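Local coordinates for protein Lys-gingipain W83 (Porphyromonas gingivalis, PDB 3KM5) that cleaves proteins after lysine as a secreted cysteine protease, seen here through its calcium-binding K2 adhesin domain, a jelly roll of a type haemolytic in vitro, at residues A[65-71]-A[155-161]; A[92-98]-A[111-117]. All coordinates share one frame; numbering follows the deposited sequence.

Interaction 1: A[65-71]-A[155-161]. With CA (calcium ion), chain C.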
ATOM      1  N   PRO A  65      -2.428  -5.645  11.378  1.00 11.91           N
ATOM      2  CA  PRO A  65      -2.057  -4.267  11.091  1.00 10.22           C
ATOM      3  C   PRO A  65      -3.155  -3.222  11.231  1.00  9.40           C
ATOM      4  O   PRO A  65      -4.345  -3.508  11.096  1.00 10.74           O
ATOM      5  CB  PRO A  65      -1.646  -4.334   9.609  1.00 10.31           C
ATOM      6  CG  PRO A  65      -2.424  -5.502   9.070  1.00 12.42           C
ATOM      7  CD  PRO A  65      -2.333  -6.483  10.173  1.00 11.03           C
ATOM      8  N   ASP A  66      -2.727  -2.011  11.513  1.00  8.63           N
ATOM      9  CA  ASP A  66      -3.511  -0.797  11.306  1.00  9.02           C
ATOM     10  C   ASP A  66      -2.524   0.300  10.925  1.00 10.92           C
ATOM     11  O   ASP A  66      -2.103   1.116  11.755  1.00  9.32           O
ATOM     12  CB  ASP A  66      -4.370  -0.454  12.530  1.00 10.59           C
ATOM     13  CG  ASP A  66      -5.335   0.705  12.257  1.00 13.12           C
ATOM     14  OD1 ASP A  66      -5.370   1.183  11.117  1.00 10.96           O
ATOM     15  OD2 ASP A  66      -5.997   1.213  13.196  1.00 16.20           O
ATOM     16  N   ASN A  67      -2.108   0.233   9.666  1.00  8.08           N
ATOM     17  CA  ASN A  67      -0.992   1.004   9.172  1.00  7.25           C
ATOM     18  C   ASN A  67      -1.474   2.038   8.168  1.00  6.88           C
ATOM     19  O   ASN A  67      -2.159   1.707   7.189  1.00  8.33           O
ATOM     20  CB  ASN A  67       0.037   0.102   8.460  1.00  8.21           C
ATOM     21  CG  ASN A  67       0.578  -1.004   9.323  1.00  7.98           C
ATOM     22  OD1 ASN A  67       0.683  -0.859  10.532  1.00  8.23           O
ATOM     23  ND2 ASN A  67       1.017  -2.086   8.682  1.00  7.69           N
ATOM     24  N   TYR A  68      -1.145   3.312   8.404  1.00  8.50           N
ATOM     25  CA  TYR A  68      -1.495   4.409   7.486  1.00  6.82           C
ATOM     26  C   TYR A  68      -0.300   4.890   6.675  1.00  8.34           C
ATOM     27  O   TYR A  68       0.772   5.144   7.211  1.00  8.20           O
ATOM     28  CB  TYR A  68      -2.039   5.617   8.281  1.00  9.49           C
ATOM     29  CG  TYR A  68      -3.350   5.460   9.033  1.00  9.69           C
ATOM     30  CD1 TYR A  68      -4.482   6.198   8.660  1.00  9.96           C
ATOM     31  CD2 TYR A  68      -3.413   4.694  10.146  1.00 10.85           C
ATOM     32  CE1 TYR A  68      -5.655   6.121   9.367  1.00 10.28           C
ATOM     33  CE2 TYR A  68      -4.607   4.605  10.871  1.00  7.39           C
ATOM     34  CZ  TYR A  68      -5.699   5.324  10.469  1.00  9.34           C
ATOM     35  OH  TYR A  68      -6.867   5.213  11.227  1.00 11.00           O
ATOM     36  N   LEU A  69      -0.559   5.069   5.410  1.00  7.65           N
ATOM     37  CA  LEU A  69       0.377   5.680   4.466  1.00  7.06           C
ATOM     38  C   LEU A  69      -0.280   6.976   3.982  1.00  8.92           C
ATOM     39  O   LEU A  69      -1.326   6.922   3.329  1.00  8.89           O
ATOM     40  CB  LEU A  69       0.637   4.730   3.304  1.00  7.73           C
ATOM     41  CG  LEU A  69       1.473   5.286   2.144  1.00  7.00           C
ATOM     42  CD1 LEU A  69       2.868   5.510   2.610  1.00 10.74           C
ATOM     43  CD2 LEU A  69       1.481   4.301   1.037  1.00  9.36           C
ATOM     44  N   ILE A  70       0.331   8.116   4.285  1.00  7.10           N
ATOM     45  CA  ILE A  70      -0.277   9.434   4.107  1.00  8.76           C
ATOM     46  C   ILE A  70       0.501  10.318   3.132  1.00  9.20           C
ATOM     47  O   ILE A  70       1.715  10.520   3.259  1.00  9.35           O
ATOM     48  CB  ILE A  70      -0.399  10.158   5.482  1.00  8.77           C
ATOM     49  CG1 ILE A  70      -1.186   9.286   6.454  1.00  8.39           C
ATOM     50  CG2 ILE A  70      -1.074  11.529   5.370  1.00 10.22           C
ATOM     51  CD1 ILE A  70      -1.176   9.759   7.942  1.00 11.00           C
ATOM     52  N   SER A  71      -0.212  10.821   2.132  1.00  8.17           N
ATOM     53  CA  SER A  71       0.400  11.646   1.089  1.00  7.94           C
ATOM     54  C   SER A  71       0.859  12.990   1.636  1.00  8.74           C
ATOM     55  O   SER A  71       0.524  13.412   2.722  1.00 10.97           O
ATOM     56  CB  SER A  71      -0.587  11.910  -0.041  1.00 10.16           C
ATOM     57  OG  SER A  71      -1.649  12.775   0.371  1.00  8.87           O
ATOM     58  N   TYR A 155      -5.155  15.563   2.177  1.00 10.64           N
ATOM     59  CA  TYR A 155      -4.281  14.395   2.281  1.00  9.34           C
ATOM     60  C   TYR A 155      -5.073  13.165   1.951  1.00 10.20           C
ATOM     61  O   TYR A 155      -6.244  13.057   2.311  1.00 10.26           O
ATOM     62  CB  TYR A 155      -3.690  14.258   3.694  1.00 10.77           C
ATOM     63  CG  TYR A 155      -2.909  15.459   4.199  1.00 10.09           C
ATOM     64  CD1 TYR A 155      -1.589  15.678   3.804  1.00 11.65           C
ATOM     65  CD2 TYR A 155      -3.485  16.377   5.068  1.00 12.12           C
ATOM     66  CE1 TYR A 155      -0.867  16.752   4.272  1.00 12.01           C
ATOM     67  CE2 TYR A 155      -2.759  17.478   5.533  1.00 13.13           C
ATOM     68  CZ  TYR A 155      -1.463  17.660   5.129  1.00 12.78           C
ATOM     69  OH  TYR A 155      -0.787  18.764   5.639  1.00 15.29           O
ATOM     70  N   VAL A 156      -4.405  12.235   1.282  1.00 10.15           N
ATOM     71  CA  VAL A 156      -4.966  10.939   0.951  1.00  8.42           C
ATOM     72  C   VAL A 156      -4.148   9.892   1.709  1.00 10.47           C
ATOM     73  O   VAL A 156      -2.922   9.926   1.691  1.00 10.79           O
ATOM     74  CB  VAL A 156      -4.914  10.701  -0.561  1.00  9.31           C
ATOM     75  CG1 VAL A 156      -5.341   9.242  -0.898  1.00  9.65           C
ATOM     76  CG2 VAL A 156      -5.792  11.710  -1.311  1.00 10.59           C
ATOM     77  N   ALA A 157      -4.831   8.981   2.381  1.00  9.40           N
ATOM     78  CA  ALA A 157      -4.180   7.911   3.112  1.00  9.36           C
ATOM     79  C   ALA A 157      -4.628   6.560   2.595  1.00  8.18           C
ATOM     80  O   ALA A 157      -5.785   6.389   2.206  1.00  8.69           O
ATOM     81  CB  ALA A 157      -4.537   8.001   4.614  1.00 11.60           C
ATOM     82  N   PHE A 158      -3.714   5.597   2.604  1.00  8.12           N
ATOM     83  CA  PHE A 158      -4.029   4.185   2.394  1.00  6.61           C
ATOM     84  C   PHE A 158      -3.818   3.505   3.738  1.00  9.44           C
ATOM     85  O   PHE A 158      -2.760   3.647   4.387  1.00  9.56           O
ATOM     86  CB  PHE A 158      -3.103   3.581   1.327  1.00  9.08           C
ATOM     87  CG  PHE A 158      -3.299   4.158  -0.006  1.00  7.84           C
ATOM     88  CD1 PHE A 158      -4.111   3.513  -0.937  1.00  9.63           C
ATOM     89  CD2 PHE A 158      -2.656   5.317  -0.374  1.00 10.06           C
ATOM     90  CE1 PHE A 158      -4.318   4.051  -2.197  1.00 10.51           C
ATOM     91  CE2 PHE A 158      -2.848   5.860  -1.631  1.00 11.05           C
ATOM     92  CZ  PHE A 158      -3.679   5.212  -2.563  1.00 10.33           C
ATOM     93  N   ARG A 159      -4.831   2.761   4.170  1.00  9.44           N
ATOM     94  CA  ARG A 159      -4.861   2.178   5.504  1.00  8.72           C
ATOM     95  C   ARG A 159      -5.019   0.681   5.362  1.00  7.95           C
ATOM     96  O   ARG A 159      -6.041   0.219   4.874  1.00  7.71           O
ATOM     97  CB  ARG A 159      -6.003   2.773   6.323  1.00  9.58           C
ATOM     98  CG  ARG A 159      -6.022   2.300   7.772  1.00 10.71           C
ATOM     99  CD  ARG A 159      -7.276   2.807   8.424  1.00  9.61           C
ATOM    100  NE  ARG A 159      -7.446   2.362   9.799  1.00  9.77           N
ATOM    101  CZ  ARG A 159      -8.533   2.566  10.536  1.00 11.69           C
ATOM    102  NH1 ARG A 159      -9.591   3.208  10.023  1.00 13.50           N
ATOM    103  NH2 ARG A 159      -8.563   2.121  11.778  1.00 13.11           N
ATOM    104  N   HIS A 160      -4.004  -0.078   5.756  1.00  7.82           N
ATOM    105  CA  HIS A 160      -4.060  -1.534   5.766  1.00  7.50           C
ATOM    106  C   HIS A 160      -4.515  -1.925   7.164  1.00  8.77           C
ATOM    107  O   HIS A 160      -3.811  -1.681   8.159  1.00  8.33           O
ATOM    108  CB  HIS A 160      -2.657  -2.106   5.431  1.00  8.78           C
ATOM    109  CG  HIS A 160      -2.554  -3.602   5.394  1.00  8.28           C
ATOM    110  ND1 HIS A 160      -1.357  -4.243   5.632  1.00  9.25           N
ATOM    111  CD2 HIS A 160      -3.457  -4.579   5.089  1.00  7.81           C
ATOM    112  CE1 HIS A 160      -1.506  -5.538   5.421  1.00  8.83           C
ATOM    113  NE2 HIS A 160      -2.773  -5.770   5.116  1.00  7.30           N
ATOM    114  N   TYR A 161      -5.699  -2.516   7.259  1.00  9.76           N
ATOM    115  CA  TYR A 161      -6.293  -2.761   8.558  1.00 11.61           C
ATOM    116  C   TYR A 161      -7.403  -3.763   8.448  1.00  8.03           C
ATOM    117  O   TYR A 161      -7.762  -4.170   7.359  1.00 10.50           O
ATOM    118  CB  TYR A 161      -6.795  -1.445   9.172  1.00  9.62           C
ATOM    119  CG  TYR A 161      -8.179  -0.975   8.782  1.00 10.62           C
ATOM    120  CD1 TYR A 161      -9.131  -0.747   9.761  1.00  9.69           C
ATOM    121  CD2 TYR A 161      -8.533  -0.736   7.462  1.00  8.33           C
ATOM    122  CE1 TYR A 161     -10.388  -0.339   9.440  1.00 13.51           C
ATOM    123  CE2 TYR A 161      -9.776  -0.303   7.148  1.00  9.06           C
ATOM    124  CZ  TYR A 161     -10.713  -0.111   8.135  1.00 13.15           C
ATOM    125  OH  TYR A 161     -12.002   0.335   7.844  1.00 13.28           O
TER
HETATM  126 CA    CA C2011       1.700  -1.923  12.459  1.00  9.01          CA
HETATM  127  O   HOH W   1       1.179  -4.125  11.532  1.00 10.00           O
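Strands 66-70 and 155-161 run antiparallel at 154°, and Asn67 pairs with His160 and Leu69 with Phe158 as hydrogen-bonded pairs. They lie next to each other, second and third across the five-stranded sheet of the jelly roll. Tyr68, flanked by strands 22-25 and 155-161, lies opposite Arg159 in a non-hydrogen-bonded pair. The two side chains lie side by side and point the same way. Arg159 CG sits 4.0 Å from the centroid of the Tyr68 ring, over its face, in a CH-pi contact. With CG anti to the backbone N (chi1 -175°) and the chain extended to NE, Arg159 carries its guanidinium to Asp66. Arg159 NE meets Asp66 OD1 at 2.7 Å on the syn side, and Arg159 NH2 reaches Asp66 OD2 at 3.1 Å. The grip is side-on but twisted: the two planes are 26° apart, and NH2 comes to OD2 from above the carboxylate plane. Tyr68 OH lies over one guanidinium face and Tyr161 CD1 over the opposite one, which would limit rotation of the group.

Asn67, His160, Leu69 and Phe158 occupy the other face of the sheet. Pro65 CG packs over the His160 ring, while Ser55 binds both His160 ND1 and Asn67 ND2. Asn67 OD1 binds the calcium ion at 2.4 Å, in a site completed by Asp25, Asp27, Asp29, Gln31 and a water. At the far end, Ser71 OG accepts from Val156 N at 3.0 Å.

Interaction 2: A[92-98]-A[111-117]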
ATOM      1  N   GLY A  92      -6.751 -11.681   1.095  1.00 11.46           N
ATOM      2  CA  GLY A  92      -7.631 -10.758   1.784  1.00 13.61           C
ATOM      3  C   GLY A  92      -7.039  -9.708   2.668  1.00 10.29           C
ATOM      4  O   GLY A  92      -7.522  -9.471   3.761  1.00 12.66           O
ATOM      5  N   ASP A  93      -6.068  -8.988   2.121  1.00 11.95           N
ATOM      6  CA  ASP A  93      -5.407  -7.917   2.839  1.00 11.03           C
ATOM      7  C   ASP A  93      -6.196  -6.611   2.684  1.00 12.26           C
ATOM      8  O   ASP A  93      -5.935  -5.750   1.861  1.00 12.41           O
ATOM      9  CB  ASP A  93      -3.969  -7.862   2.398  1.00 11.17           C
ATOM     10  CG  ASP A  93      -3.105  -8.772   3.223  1.00  7.44           C
ATOM     11  OD1 ASP A  93      -2.837  -8.444   4.384  1.00 10.07           O
ATOM     12  OD2 ASP A  93      -2.703  -9.832   2.697  1.00 11.59           O
ATOM     13  N   HIS A  94      -7.239  -6.525   3.498  1.00  8.15           N
ATOM     14  CA  HIS A  94      -8.196  -5.442   3.519  1.00  8.68           C
ATOM     15  C   HIS A  94      -7.514  -4.080   3.645  1.00  9.21           C
ATOM     16  O   HIS A  94      -6.598  -3.905   4.485  1.00  8.36           O
ATOM     17  CB  HIS A  94      -9.195  -5.671   4.691  1.00  8.78           C
ATOM     18  CG  HIS A  94     -10.313  -4.680   4.725  1.00  8.83           C
ATOM     19  ND1 HIS A  94     -11.500  -4.889   4.061  1.00 12.14           N
ATOM     20  CD2 HIS A  94     -10.419  -3.463   5.304  1.00  9.48           C
ATOM     21  CE1 HIS A  94     -12.288  -3.846   4.229  1.00  9.73           C
ATOM     22  NE2 HIS A  94     -11.656  -2.959   4.982  1.00 11.15           N
ATOM     23  N   TYR A  95      -7.996  -3.124   2.859  1.00  6.58           N
ATOM     24  CA  TYR A  95      -7.478  -1.766   2.965  1.00  9.13           C
ATOM     25  C   TYR A  95      -8.535  -0.738   2.629  1.00  8.48           C
ATOM     26  O   TYR A  95      -9.529  -1.027   1.963  1.00  9.20           O
ATOM     27  CB  TYR A  95      -6.218  -1.607   2.099  1.00  9.13           C
ATOM     28  CG  TYR A  95      -6.570  -1.504   0.646  1.00  9.57           C
ATOM     29  CD1 TYR A  95      -6.662  -0.254   0.036  1.00  7.00           C
ATOM     30  CD2 TYR A  95      -6.871  -2.622  -0.110  1.00  8.85           C
ATOM     31  CE1 TYR A  95      -7.076  -0.129  -1.267  1.00  8.32           C
ATOM     32  CE2 TYR A  95      -7.268  -2.499  -1.446  1.00  9.01           C
ATOM     33  CZ  TYR A  95      -7.344  -1.222  -2.033  1.00  8.59           C
ATOM     34  OH  TYR A  95      -7.773  -1.015  -3.356  1.00  9.96           O
ATOM     35  N   ALA A  96      -8.311   0.464   3.119  1.00  9.18           N
ATOM     36  CA  ALA A  96      -9.121   1.623   2.808  1.00  7.30           C
ATOM     37  C   ALA A  96      -8.294   2.718   2.156  1.00  7.91           C
ATOM     38  O   ALA A  96      -7.161   2.876   2.470  1.00  8.65           O
ATOM     39  CB  ALA A  96      -9.788   2.180   4.083  1.00 10.46           C
ATOM     40  N   VAL A  97      -8.942   3.531   1.326  1.00  8.41           N
ATOM     41  CA  VAL A  97      -8.426   4.825   0.886  1.00  7.74           C
ATOM     42  C   VAL A  97      -9.249   5.837   1.711  1.00  9.73           C
ATOM     43  O   VAL A  97     -10.500   5.735   1.810  1.00 10.18           O
ATOM     44  CB  VAL A  97      -8.642   5.060  -0.626  1.00 10.21           C
ATOM     45  CG1 VAL A  97      -8.186   6.433  -1.078  1.00  9.14           C
ATOM     46  CG2 VAL A  97      -7.931   3.972  -1.444  1.00  9.98           C
ATOM     47  N   MET A  98      -8.559   6.777   2.353  1.00  9.74           N
ATOM     48  CA  MET A  98      -9.176   7.778   3.192  1.00  9.68           C
ATOM     49  C   MET A  98      -8.721   9.151   2.811  1.00  9.47           C
ATOM     50  O   MET A  98      -7.681   9.337   2.190  1.00  9.49           O
ATOM     51  CB  MET A  98      -8.793   7.517   4.646  1.00 11.74           C
ATOM     52  CG  MET A  98      -8.956   6.041   5.049  1.00 12.89           C
ATOM     53  SD  MET A  98      -8.618   5.785   6.796  1.00 14.43           S
ATOM     54  CE  MET A  98     -10.055   6.479   7.571  1.00 12.10           C
ATOM     55  N   VAL A 111     -13.057   7.370   5.573  1.00 12.87           N
ATOM     56  CA  VAL A 111     -12.974   6.371   4.500  1.00 13.12           C
ATOM     57  C   VAL A 111     -13.781   6.857   3.310  1.00 12.43           C
ATOM     58  O   VAL A 111     -14.931   7.314   3.477  1.00 16.07           O
ATOM     59  CB  VAL A 111     -13.553   5.000   4.962  1.00 15.17           C
ATOM     60  CG1 VAL A 111     -13.539   3.994   3.831  1.00 14.94           C
ATOM     61  CG2 VAL A 111     -12.784   4.421   6.125  1.00 16.04           C
ATOM     62  N   VAL A 112     -13.188   6.821   2.120  1.00 11.37           N
ATOM     63  CA  VAL A 112     -13.903   7.086   0.895  1.00 12.78           C
ATOM     64  C   VAL A 112     -14.026   5.840   0.004  1.00 11.71           C
ATOM     65  O   VAL A 112     -14.815   5.856  -0.939  1.00 13.99           O
ATOM     66  CB  VAL A 112     -13.251   8.242   0.072  1.00 13.63           C
ATOM     67  CG1 VAL A 112     -13.275   9.524   0.873  1.00 16.31           C
ATOM     68  CG2 VAL A 112     -11.858   7.958  -0.386  1.00 14.70           C
ATOM     69  N   PHE A 113     -13.226   4.802   0.251  1.00 11.86           N
ATOM     70  CA  PHE A 113     -13.281   3.536  -0.491  1.00 10.98           C
ATOM     71  C   PHE A 113     -12.628   2.475   0.367  1.00 12.48           C
ATOM     72  O   PHE A 113     -11.614   2.762   0.971  1.00 11.58           O
ATOM     73  CB  PHE A 113     -12.526   3.623  -1.832  1.00 12.04           C
ATOM     74  CG  PHE A 113     -12.315   2.273  -2.478  1.00 11.88           C
ATOM     75  CD1 PHE A 113     -13.404   1.536  -2.903  1.00 13.53           C
ATOM     76  CD2 PHE A 113     -11.045   1.703  -2.554  1.00 17.57           C
ATOM     77  CE1 PHE A 113     -13.230   0.238  -3.417  1.00 14.71           C
ATOM     78  CE2 PHE A 113     -10.867   0.448  -3.117  1.00 23.15           C
ATOM     79  CZ  PHE A 113     -11.951  -0.273  -3.541  1.00 14.60           C
ATOM     80  N   GLU A 114     -13.170   1.261   0.423  1.00  8.77           N
ATOM     81  CA  GLU A 114     -12.401   0.168   1.020  1.00  9.38           C
ATOM     82  C   GLU A 114     -12.880  -1.160   0.465  1.00  8.33           C
ATOM     83  O   GLU A 114     -14.001  -1.250  -0.045  1.00 10.00           O
ATOM     84  CB  GLU A 114     -12.372   0.210   2.557  1.00 15.51           C
ATOM     85  CG  GLU A 114     -13.672   0.021   3.230  1.00 14.36           C
ATOM     86  CD  GLU A 114     -13.606   0.129   4.776  1.00 12.71           C
ATOM     87  OE1 GLU A 114     -14.543   0.711   5.339  1.00 11.64           O
ATOM     88  OE2 GLU A 114     -12.662  -0.391   5.424  1.00 13.55           O
ATOM     89  N   GLU A 115     -12.012  -2.166   0.516  1.00  8.10           N
ATOM     90  CA  GLU A 115     -12.291  -3.461  -0.039  1.00  8.52           C
ATOM     91  C   GLU A 115     -11.379  -4.520   0.549  1.00  9.46           C
ATOM     92  O   GLU A 115     -10.400  -4.232   1.219  1.00  8.83           O
ATOM     93  CB  GLU A 115     -12.173  -3.470  -1.562  1.00 11.39           C
ATOM     94  CG  GLU A 115     -10.750  -3.348  -2.023  1.00 11.59           C
ATOM     95  CD  GLU A 115     -10.586  -3.441  -3.536  1.00 14.96           C
ATOM     96  OE1 GLU A 115     -11.451  -4.045  -4.200  1.00 15.11           O
ATOM     97  OE2 GLU A 115      -9.636  -2.848  -4.071  1.00 12.69           O
ATOM     98  N   THR A 116     -11.800  -5.765   0.345  1.00  9.00           N
ATOM     99  CA  THR A 116     -11.016  -6.906   0.692  1.00  9.37           C
ATOM    100  C   THR A 116     -10.658  -7.579  -0.630  1.00 10.57           C
ATOM    101  O   THR A 116     -11.545  -8.100  -1.318  1.00  9.92           O
ATOM    102  CB  THR A 116     -11.825  -7.892   1.547  1.00  9.98           C
ATOM    103  OG1 THR A 116     -12.345  -7.227   2.692  1.00 10.90           O
ATOM    104  CG2 THR A 116     -10.949  -9.013   2.046  1.00 11.16           C
ATOM    105  N   PRO A 117      -9.379  -7.522  -1.038  1.00  9.97           N
ATOM    106  CA  PRO A 117      -8.963  -8.139  -2.291  1.00 10.59           C
ATOM    107  C   PRO A 117      -9.337  -9.595  -2.426  1.00 13.56           C
ATOM    108  O   PRO A 117      -9.337 -10.338  -1.442  1.00 12.88           O
ATOM    109  CB  PRO A 117      -7.440  -7.971  -2.256  1.00 10.36           C
ATOM    110  CG  PRO A 117      -7.251  -6.724  -1.456  1.00 13.06           C
ATOM    111  CD  PRO A 117      -8.272  -6.808  -0.384  1.00 11.35           C
TER
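His94 reaches two residues of the facing segment with its two ring nitrogens. His94 NE2 donates to Glu114 OE2 at 2.8 Å, close to the ring plane but from above the carboxylate plane; ring and carboxylate are turned 52° apart. His94 ND1 shares a hydrogen bond of 2.8 Å with Thr116 OG1. Bonds at both nitrogens would hold the ring's rotation, and Glu115 O lies over one of its faces. CG of His94 stands anti to the backbone N (chi1 -174°), which swings the ring across to segment 111-117. Glu114 OE2 also bonds Tyr161 OH of the neighbouring strand.

Segments 92-98 and 111-117 form a beta hairpin at the edge of the five-stranded jelly-roll sheet. Strands 95-98 and 113-115 are antiparallel. A classic beta bulge interrupts the ladder, with Val112 and Phe113 both facing Val97. Val97 O accepts from Val112 N at 2.9 Å and, at 3.3 Å, from Phe113 N.

On the face opposite Glu114, the Tyr95 and Glu115 side chains lie alongside each other and point the same way. Tyr95 OH donates to the anti lone pair of Glu115 OE2 at 2.7 Å, an oxygen that also forms a salt bridge with Arg145. Tyr95 OH meets the edge of the Phe113 ring, 3.4 Å from Phe113 CE2. Met98 CE touches Val111 CG2 at 3.7 Å.

Overall arrangement
From the N terminus, strand 5-7 joins the six-stranded sheet. The chain then lays down 22-25 in the five-stranded sheet, and after 34-37 and 51-56 in the other it returns at 66-70. It passes through strand 79-86 of the other sheet, then forms the hairpin 95-100/109-115. Interaction 2 closes this short loop. After strand 143-148 of the other sheet, the chain reaches 155-161 and closes the long loop of interaction 1. The contacts therefore nest and do not cross. Strand 155-161 inserts between 66-70 and 95-100, so interaction 2 lies at the sheet edge. His160 NE2 also reaches Asp93 OD1, a probable hydrogen bond between the two contacts.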